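Local coordinates for protein endo-arabinase (Bacteroides thetaiotaomicron, PDB 5C0P) that probably hydrolyses internal O-glycosidic bonds of arabinan, as a metal-binding member of glycoside hydrolase family 43, at residues N46-R51 with Q78-P83; K62-S67 with S114-F119; K216-W221 with I233-S238. All coordinates share one frame; numbering follows the deposited sequence.

Interaction 1. Residues N46-R51 with Q78-P83; sequences NNLKIR and QDFWAP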
loop_
_atom_site.group_PDB
_atom_site.type_symbol
_atom_site.label_atom_id
_atom_site.label_comp_id
_atom_site.label_asym_id
_atom_site.label_seq_id
_atom_site.Cartn_x
_atom_site.Cartn_y
_atom_site.Cartn_z
ATOM N N ASN A 46 10.267 -10.573 -2.743
ATOM C CA ASN A 46 11.405 -11.417 -2.400
ATOM C C ASN A 46 12.327 -11.543 -3.618
ATOM O O ASN A 46 12.996 -12.560 -3.813
ATOM C CB ASN A 46 10.884 -12.775 -1.912
ATOM C CG ASN A 46 11.962 -13.670 -1.322
ATOM O OD1 ASN A 46 11.994 -14.869 -1.613
ATOM N ND2 ASN A 46 12.843 -13.107 -0.488
ATOM N N ASN A 47 12.350 -10.469 -4.411
ATOM C CA ASN A 47 13.164 -10.344 -5.627
ATOM C C ASN A 47 12.553 -11.092 -6.813
ATOM O O ASN A 47 12.803 -12.285 -7.001
ATOM C CB ASN A 47 14.626 -10.750 -5.408
ATOM C CG ASN A 47 15.533 -10.290 -6.533
ATOM O OD1 ASN A 47 15.067 -9.808 -7.568
ATOM N ND2 ASN A 47 16.839 -10.448 -6.343
ATOM N N LEU A 48 11.744 -10.370 -7.591
ATOM C CA LEU A 48 11.066 -10.908 -8.785
ATOM C C LEU A 48 10.155 -12.093 -8.450
ATOM O O LEU A 48 9.940 -12.996 -9.270
ATOM C CB LEU A 48 12.070 -11.257 -9.889
ATOM C CG LEU A 48 12.838 -10.026 -10.395
ATOM C CD1 LEU A 48 13.818 -10.384 -11.503
ATOM C CD2 LEU A 48 11.851 -8.978 -10.886
ATOM N N LYS A 49 9.633 -12.068 -7.230
ATOM C CA LYS A 49 8.615 -13.019 -6.802
ATOM C C LYS A 49 8.032 -12.530 -5.502
ATOM O O LYS A 49 8.669 -11.769 -4.775
ATOM C CB LYS A 49 9.203 -14.414 -6.619
ATOM C CG LYS A 49 10.410 -14.495 -5.704
ATOM C CD LYS A 49 11.238 -15.728 -6.053
ATOM C CE LYS A 49 12.488 -15.844 -5.197
ATOM N NZ LYS A 49 13.442 -14.743 -5.438
ATOM N N ILE A 50 6.810 -12.963 -5.213
ATOM C CA ILE A 50 6.175 -12.598 -3.961
ATOM C C ILE A 50 6.220 -13.795 -3.021
ATOM O O ILE A 50 5.763 -14.886 -3.362
ATOM C CB ILE A 50 4.719 -12.120 -4.166
ATOM C CG1 ILE A 50 4.659 -10.991 -5.202
ATOM C CG2 ILE A 50 4.081 -11.675 -2.833
ATOM C CD1 ILE A 50 5.543 -9.783 -4.886
ATOM N N ARG A 51 6.805 -13.576 -1.846
ATOM C CA ARG A 51 6.926 -14.596 -0.810
ATOM C C ARG A 51 5.860 -14.306 0.237
ATOM O O ARG A 51 5.463 -13.159 0.412
ATOM C CB ARG A 51 8.321 -14.515 -0.172
ATOM C CG ARG A 51 8.651 -15.583 0.861
ATOM C CD ARG A 51 9.337 -16.751 0.207
ATOM N NE ARG A 51 10.010 -17.632 1.161
ATOM C CZ ARG A 51 11.330 -17.756 1.250
ATOM N NH1 ARG A 51 11.863 -18.584 2.139
ATOM N NH2 ARG A 51 12.119 -17.054 0.444
ATOM N N GLN A 78 9.117 -7.094 -14.444
ATOM C CA GLN A 78 10.046 -6.362 -13.575
ATOM C C GLN A 78 9.366 -5.782 -12.350
ATOM O O GLN A 78 8.134 -5.642 -12.320
ATOM C CB GLN A 78 10.746 -5.235 -14.357
ATOM C CG GLN A 78 11.640 -5.746 -15.472
ATOM C CD GLN A 78 12.290 -4.640 -16.278
ATOM O OE1 GLN A 78 12.205 -4.625 -17.506
ATOM N NE2 GLN A 78 12.959 -3.722 -15.598
ATOM N N ASP A 79 10.190 -5.481 -11.343
ATOM C CA ASP A 79 9.819 -4.760 -10.117
ATOM C C ASP A 79 9.223 -5.627 -8.997
ATOM O O ASP A 79 9.917 -5.907 -8.030
ATOM C CB ASP A 79 8.950 -3.513 -10.390
ATOM C CG ASP A 79 9.584 -2.551 -11.388
ATOM O OD1 ASP A 79 10.827 -2.512 -11.490
ATOM O OD2 ASP A 79 8.827 -1.831 -12.063
ATOM N N PHE A 80 7.957 -6.030 -9.117
ATOM C CA PHE A 80 7.264 -6.785 -8.054
ATOM C C PHE A 80 7.210 -5.982 -6.750
ATOM O O PHE A 80 7.380 -6.531 -5.662
ATOM C CB PHE A 80 7.932 -8.150 -7.787
ATOM C CG PHE A 80 7.677 -9.188 -8.856
ATOM C CD1 PHE A 80 6.974 -10.347 -8.555
ATOM C CD2 PHE A 80 8.137 -9.002 -10.153
ATOM C CE1 PHE A 80 6.730 -11.304 -9.532
ATOM C CE2 PHE A 80 7.899 -9.959 -11.144
ATOM C CZ PHE A 80 7.191 -11.113 -10.822
ATOM N N TRP A 81 6.968 -4.681 -6.866
ATOM C CA TRP A 81 7.054 -3.788 -5.710
ATOM C C TRP A 81 5.805 -3.774 -4.856
ATOM O O TRP A 81 4.677 -3.767 -5.369
ATOM C CB TRP A 81 7.323 -2.351 -6.151
ATOM C CG TRP A 81 8.666 -2.113 -6.759
ATOM C CD1 TRP A 81 9.729 -2.971 -6.791
ATOM C CD2 TRP A 81 9.087 -0.921 -7.425
ATOM N NE1 TRP A 81 10.789 -2.377 -7.433
ATOM C CE2 TRP A 81 10.416 -1.124 -7.840
ATOM C CE3 TRP A 81 8.461 0.296 -7.714
ATOM C CZ2 TRP A 81 11.140 -0.144 -8.526
ATOM C CZ3 TRP A 81 9.174 1.260 -8.405
ATOM C CH2 TRP A 81 10.500 1.036 -8.802
ATOM N N ALA A 82 6.032 -3.758 -3.543
ATOM C CA ALA A 82 5.023 -3.396 -2.551
ATOM C C ALA A 82 3.674 -4.093 -2.691
ATOM O O ALA A 82 2.653 -3.458 -2.937
ATOM C CB ALA A 82 4.849 -1.869 -2.534
ATOM N N PRO A 83 3.654 -5.412 -2.503
ATOM C CA PRO A 83 2.367 -6.109 -2.553
ATOM C C PRO A 83 1.433 -5.735 -1.389
ATOM O O PRO A 83 1.883 -5.521 -0.252
ATOM C CB PRO A 83 2.779 -7.584 -2.458
ATOM C CG PRO A 83 4.131 -7.559 -1.765
ATOM C CD PRO A 83 4.794 -6.316 -2.250
HETATM O O HOH W 1 12.095 -7.435 -7.488
#

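Interaction 2. Residues K62-S67 with S114-F119; sequences KDEGYS and SPKGPF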
loop_
_atom_site.group_PDB
_atom_site.type_symbol
_atom_site.label_atom_id
_atom_site.label_comp_id
_atom_site.label_asym_id
_atom_site.label_seq_id
_atom_site.Cartn_x
_atom_site.Cartn_y
_atom_site.Cartn_z
ATOM N N LYS A 62 6.042 -17.971 10.050
ATOM C CA LYS A 62 6.359 -19.207 9.343
ATOM C C LYS A 62 6.394 -18.944 7.842
ATOM O O LYS A 62 5.532 -18.244 7.305
ATOM C CB LYS A 62 5.293 -20.266 9.654
ATOM C CG LYS A 62 5.465 -21.583 8.922
ATOM C CD LYS A 62 4.256 -22.480 9.157
ATOM C CE LYS A 62 4.403 -23.806 8.440
ATOM N NZ LYS A 62 4.760 -23.613 7.014
ATOM N N ASP A 63 7.393 -19.495 7.169
ATOM C CA ASP A 63 7.509 -19.381 5.723
ATOM C C ASP A 63 6.482 -20.284 5.050
ATOM O O ASP A 63 6.465 -21.499 5.278
ATOM C CB ASP A 63 8.928 -19.783 5.303
ATOM C CG ASP A 63 9.148 -19.723 3.799
ATOM O OD1 ASP A 63 8.407 -19.013 3.088
ATOM O OD2 ASP A 63 10.093 -20.393 3.326
ATOM N N GLU A 64 5.620 -19.680 4.233
ATOM C CA GLU A 64 4.625 -20.427 3.470
ATOM C C GLU A 64 4.922 -20.422 1.971
ATOM O O GLU A 64 4.071 -20.776 1.160
ATOM C CB GLU A 64 3.219 -19.883 3.738
ATOM C CG GLU A 64 2.664 -20.252 5.108
ATOM C CD GLU A 64 2.327 -21.727 5.241
ATOM O OE1 GLU A 64 2.298 -22.446 4.219
ATOM O OE2 GLU A 64 2.090 -22.174 6.379
ATOM N N GLY A 65 6.142 -20.051 1.601
ATOM C CA GLY A 65 6.564 -20.186 0.221
ATOM C C GLY A 65 6.187 -19.004 -0.647
ATOM O O GLY A 65 6.038 -17.881 -0.165
ATOM N N TYR A 66 6.025 -19.253 -1.941
ATOM C CA TYR A 66 5.768 -18.165 -2.874
ATOM C C TYR A 66 4.301 -18.091 -3.247
ATOM O O TYR A 66 3.698 -19.091 -3.649
ATOM C CB TYR A 66 6.616 -18.335 -4.134
ATOM C CG TYR A 66 8.091 -18.432 -3.838
ATOM C CD1 TYR A 66 8.796 -17.331 -3.369
ATOM C CD2 TYR A 66 8.774 -19.623 -4.018
ATOM C CE1 TYR A 66 10.146 -17.417 -3.093
ATOM C CE2 TYR A 66 10.122 -19.719 -3.748
ATOM C CZ TYR A 66 10.802 -18.612 -3.285
ATOM O OH TYR A 66 12.148 -18.707 -3.016
ATOM N N SER A 67 3.734 -16.897 -3.102
ATOM C CA SER A 67 2.340 -16.664 -3.442
ATOM C C SER A 67 2.190 -16.188 -4.887
ATOM O O SER A 67 1.119 -16.322 -5.469
ATOM C CB SER A 67 1.699 -15.669 -2.477
ATOM O OG SER A 67 2.379 -14.421 -2.507
ATOM N N SER A 114 -7.126 -18.525 -1.894
ATOM C CA SER A 114 -6.455 -18.686 -0.601
ATOM C C SER A 114 -5.711 -17.427 -0.196
ATOM O O SER A 114 -5.163 -16.733 -1.047
ATOM C CB SER A 114 -5.446 -19.832 -0.685
ATOM O OG SER A 114 -4.555 -19.820 0.424
ATOM N N PRO A 115 -5.661 -17.139 1.121
ATOM C CA PRO A 115 -4.937 -15.958 1.598
ATOM C C PRO A 115 -3.425 -16.074 1.400
ATOM O O PRO A 115 -2.732 -15.058 1.498
ATOM C CB PRO A 115 -5.260 -15.937 3.097
ATOM C CG PRO A 115 -5.562 -17.363 3.434
ATOM C CD PRO A 115 -6.296 -17.884 2.224
ATOM N N LYS A 116 -2.919 -17.279 1.140
ATOM C CA LYS A 116 -1.491 -17.426 0.852
ATOM C C LYS A 116 -1.189 -17.715 -0.619
ATOM O O LYS A 116 -0.076 -18.124 -0.958
ATOM C CB LYS A 116 -0.846 -18.486 1.744
ATOM C CG LYS A 116 -1.417 -19.890 1.598
ATOM C CD LYS A 116 -0.665 -20.866 2.502
ATOM C CE LYS A 116 -0.993 -22.300 2.147
ATOM N NZ LYS A 116 -0.717 -22.539 0.707
ATOM N N GLY A 117 -2.163 -17.483 -1.493
ATOM C CA GLY A 117 -1.963 -17.767 -2.906
ATOM C C GLY A 117 -2.082 -19.250 -3.203
ATOM O O GLY A 117 -2.467 -20.034 -2.330
ATOM N N PRO A 118 -1.700 -19.678 -4.417
ATOM C CA PRO A 118 -1.042 -18.903 -5.477
ATOM C C PRO A 118 -2.007 -17.963 -6.180
ATOM O O PRO A 118 -3.193 -18.279 -6.337
ATOM C CB PRO A 118 -0.568 -19.986 -6.453
ATOM C CG PRO A 118 -1.545 -21.109 -6.262
ATOM C CD PRO A 118 -1.929 -21.078 -4.813
ATOM N N PHE A 119 -1.494 -16.804 -6.572
ATOM C CA PHE A 119 -2.278 -15.806 -7.296
ATOM C C PHE A 119 -2.083 -15.944 -8.801
ATOM O O PHE A 119 -0.993 -16.270 -9.268
ATOM C CB PHE A 119 -1.864 -14.401 -6.864
ATOM C CG PHE A 119 -2.244 -14.070 -5.458
ATOM C CD1 PHE A 119 -3.518 -13.602 -5.170
ATOM C CD2 PHE A 119 -1.333 -14.235 -4.423
ATOM C CE1 PHE A 119 -3.884 -13.309 -3.872
ATOM C CE2 PHE A 119 -1.691 -13.936 -3.117
ATOM C CZ PHE A 119 -2.968 -13.474 -2.849
HETATM O O HOH W 2 2.367 -22.839 1.356
HETATM O O HOH W 3 1.179 -20.032 -2.718
#

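Interaction 3. Residues K216-W221 with I233-S238; sequences KLIMLW and IGQAVS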
loop_
_atom_site.group_PDB
_atom_site.type_symbol
_atom_site.label_atom_id
_atom_site.label_comp_id
_atom_site.label_asym_id
_atom_site.label_seq_id
_atom_site.Cartn_x
_atom_site.Cartn_y
_atom_site.Cartn_z
ATOM N N LYS A 216 -15.824 10.080 8.515
ATOM C CA LYS A 216 -14.664 10.837 8.054
ATOM C C LYS A 216 -13.538 9.891 7.648
ATOM O O LYS A 216 -13.443 8.767 8.146
ATOM C CB LYS A 216 -14.209 11.843 9.110
ATOM C CG LYS A 216 -15.299 12.846 9.415
ATOM C CD LYS A 216 -14.853 13.908 10.405
ATOM C CE LYS A 216 -16.000 14.883 10.670
ATOM N NZ LYS A 216 -15.600 15.969 11.596
ATOM N N LEU A 217 -12.704 10.342 6.719
ATOM C CA LEU A 217 -11.632 9.509 6.192
ATOM C C LEU A 217 -10.275 10.064 6.561
ATOM O O LEU A 217 -10.049 11.280 6.512
ATOM C CB LEU A 217 -11.713 9.413 4.668
ATOM C CG LEU A 217 -13.066 9.069 4.060
ATOM C CD1 LEU A 217 -12.958 9.072 2.544
ATOM C CD2 LEU A 217 -13.520 7.723 4.571
ATOM N N ILE A 218 -9.381 9.164 6.959
ATOM C CA ILE A 218 -7.972 9.499 7.075
ATOM C C ILE A 218 -7.200 8.776 5.978
ATOM O O ILE A 218 -7.394 7.570 5.760
ATOM C CB ILE A 218 -7.407 9.079 8.442
ATOM C CG1 ILE A 218 -8.227 9.698 9.571
ATOM C CG2 ILE A 218 -5.934 9.485 8.567
ATOM C CD1 ILE A 218 -7.813 9.214 10.959
HETATM N N MSE A 219 -6.323 9.500 5.291
HETATM C CA MSE A 219 -5.394 8.848 4.376
HETATM C C MSE A 219 -3.999 8.909 4.939
HETATM O O MSE A 219 -3.533 9.960 5.383
HETATM C CB MSE A 219 -5.394 9.451 2.973
HETATM C CG MSE A 219 -4.487 8.650 2.013
HETATM SE SE MSE A 219 -4.279 9.528 0.353
HETATM C CE MSE A 219 -6.043 9.103 -0.332
ATOM N N LEU A 220 -3.341 7.759 4.951
ATOM C CA LEU A 220 -1.910 7.716 5.206
ATOM C C LEU A 220 -1.190 7.641 3.871
ATOM O O LEU A 220 -1.696 7.062 2.899
ATOM C CB LEU A 220 -1.547 6.498 6.053
ATOM C CG LEU A 220 -2.205 6.444 7.431
ATOM C CD1 LEU A 220 -1.773 5.166 8.141
ATOM C CD2 LEU A 220 -1.847 7.666 8.261
ATOM N N TRP A 221 -0.009 8.240 3.815
ATOM C CA TRP A 221 0.833 8.156 2.632
ATOM C C TRP A 221 2.247 8.534 3.025
ATOM O O TRP A 221 2.468 9.044 4.123
ATOM C CB TRP A 221 0.295 9.059 1.510
ATOM C CG TRP A 221 0.275 10.527 1.827
ATOM C CD1 TRP A 221 -0.580 11.181 2.664
ATOM C CD2 TRP A 221 1.138 11.523 1.272
ATOM N NE1 TRP A 221 -0.290 12.531 2.678
ATOM C CE2 TRP A 221 0.761 12.761 1.828
ATOM C CE3 TRP A 221 2.196 11.481 0.361
ATOM C CZ2 TRP A 221 1.418 13.956 1.500
ATOM C CZ3 TRP A 221 2.847 12.663 0.038
ATOM C CH2 TRP A 221 2.451 13.884 0.602
ATOM N N ILE A 233 5.694 8.979 7.353
ATOM C CA ILE A 233 4.268 8.768 7.155
ATOM C C ILE A 233 3.562 10.084 7.430
ATOM O O ILE A 233 3.732 10.684 8.512
ATOM C CB ILE A 233 3.723 7.728 8.150
ATOM C CG1 ILE A 233 4.555 6.439 8.096
ATOM C CG2 ILE A 233 2.242 7.462 7.875
ATOM C CD1 ILE A 233 4.327 5.528 9.305
ATOM N N GLY A 234 2.797 10.550 6.446
ATOM C CA GLY A 234 1.955 11.715 6.635
ATOM C C GLY A 234 0.505 11.283 6.669
ATOM O O GLY A 234 0.160 10.154 6.268
ATOM N N GLN A 235 -0.352 12.156 7.178
ATOM C CA GLN A 235 -1.778 11.871 7.157
ATOM C C GLN A 235 -2.548 13.067 6.622
ATOM O O GLN A 235 -2.098 14.211 6.729
ATOM C CB GLN A 235 -2.292 11.470 8.549
ATOM C CG GLN A 235 -2.278 12.580 9.583
ATOM C CD GLN A 235 -2.805 12.123 10.934
ATOM O OE1 GLN A 235 -3.715 11.287 11.012
ATOM N NE2 GLN A 235 -2.238 12.666 12.004
ATOM N N ALA A 236 -3.693 12.777 6.016
ATOM C CA ALA A 236 -4.605 13.806 5.534
ATOM C C ALA A 236 -6.010 13.388 5.900
ATOM O O ALA A 236 -6.299 12.195 5.998
ATOM C CB ALA A 236 -4.476 13.977 4.033
ATOM N N VAL A 237 -6.884 14.361 6.114
ATOM C CA VAL A 237 -8.242 14.066 6.542
ATOM C C VAL A 237 -9.239 14.586 5.510
ATOM O O VAL A 237 -9.096 15.699 5.003
ATOM C CB VAL A 237 -8.545 14.700 7.919
ATOM C CG1 VAL A 237 -10.021 14.547 8.275
ATOM C CG2 VAL A 237 -7.669 14.060 9.000
ATOM N N SER A 238 -10.223 13.755 5.174
ATOM C CA SER A 238 -11.373 14.209 4.398
ATOM C C SER A 238 -12.591 14.204 5.312
ATOM O O SER A 238 -13.234 13.166 5.505
ATOM C CB SER A 238 -11.611 13.317 3.183
ATOM O OG SER A 238 -12.745 13.766 2.453
#

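Interaction 1. Residues N46-R51 with Q78-P83
The F80 ring lies flat against the chain at L48 and K49. L48 C sits over the centre of one face, 3.6 Å above the plane. L48 CA makes a CH-pi contact over the same face, 3.9 Å from the F80 centroid and 16° off the normal. K49 N comes over that face near the rim, 3.4 Å from F80 CD1. At the ring edge, in its plane, stands I50 CD1, 4.0 Å from F80 CD1. F98 meets the same ring edge-to-face. The L48 side chain starts away from the 78-83 strand, but CG lies beside the backbone N (chi1 -63°), which brings CD2 back to F80 CD2 at 3.8 Å. I50 CD1 also reaches P83 CG at 4.1 Å. No direct hydrogen bond joins the segments. A water bridges them instead, accepting from L48 N and donating to D79 O at 2.7 Å. K49 NZ folds back onto N46 O and N47 O. F80 and W81 both face T97, forming a G1 beta bulge. The contact thus packs the turn leading into strand 50-55 of one sheet on the bulged start of strand 78-88 in the next, as in the five-bladed beta-propeller of family 43.

Interaction 2. Residues K62-S67 with S114-F119
E64 meets K116 along its aliphatic part: E64 OE1 lies 3.8 Å from K116 CD. The charged ends do not touch, with E64 OE1 4.6 Å from K116 NZ. A water joins them, donating to E64 O and E64 OE1 and accepting from K116 NZ. The other carboxylate oxygen, OE2, has K54 and K62 as salt-bridge partners, the latter bond weak. At G65 the backbone N is held by D63 OD1 in an Asx turn. Y66 O takes part through a second water, which also donates to K116 O. S67 CB lies 3.4 Å from K116 O and, in the plane of the F119 ring, 3.9 Å from F119 CE2. With chi1 at 60°, OG sits between the backbone N and the carbonyl carbon and bonds to H43. S67 O accepts from F119 N at 2.9 Å, nearly along the C=O axis (173°). P118 CA adds a CH...O contact to the same oxygen. With an alanine in place of F119 the ring is lost, which would probably open a gap beside S67 CB, Y92 and L94. One direct backbone bond and two waters carry the polar chemistry, so the K116 ammonium group probably feels E64 mainly through water and longer-range attraction.

Interaction 3. Residues K216-W221 with I233-S238
Strands 217-221 and 233-238 run antiparallel, their axes 4.6 Å apart at closest approach and their directions 156° apart. Three hydrogen-bonded pairs, L217 with S238, M219 with A236 and W221 with G234, alternate with the non-hydrogen-bonded pairs I218 with V237 and L220 with Q235. Each hydrogen-bonded pair has both of its N-H...O bonds. M219 N to A236 O is 2.8 Å long. G234 N meets W221 O at 2.8 Å, almost in line with the carbonyl (171°). CA-H...O contacts fill in between, the shortest from Q235 CA to M219 O at 3.1 Å. The two strands form a beta hairpin, the middle of a four-stranded antiparallel sheet such as makes one blade of the family's beta-propeller. On the face with I218, L220, Q235 and V237, L220 CD2 packs on Q235 CB at 3.8 Å and on I233 CG2 at 4.1 Å. The I218 and Q235 side chains lie side by side and point the same way, which brings I218 CG2 to 3.8 Å from Q235 OE1. That oxygen accepts from F298 N, so the buried amide has a partner at the chain's end. On the face with L217, M219, W221, A236 and S238, the indole of W221 meets G234 obliquely. W221 CG is set between the backbone N and the carbonyl carbon (chi1 63°), and W221 CD1 comes to 3.8 Å from G234 O. NE1 is hydrogen-bonded to Q249, while F183 and W190 meet the rings. M219, a selenomethionine, leads away from the partner strand toward L182 and F183.

How the interactions relate
Interactions 1 and 2 adjoin, their centres about 13 Å apart, and their segments alternate along the chain. Strands 50-55 and 60-68, neighbours in one sheet, join them directly: R51 NH1 makes a salt bridge to D63 OD2 at 2.8 Å, and R51 CD packs on Y66 CE1 at 3.5 Å. Interaction 3 stands on the opposite side of the chain's centre, about 26 Å from interaction 1 and about 30 Å from interaction 2, centre to centre, and touches neither. The magnesium site of D84 and H261 lies between. The ion is about 7 Å from the side chain of P83, about 10 Å from that of L220 and about 13 Å from that of F119.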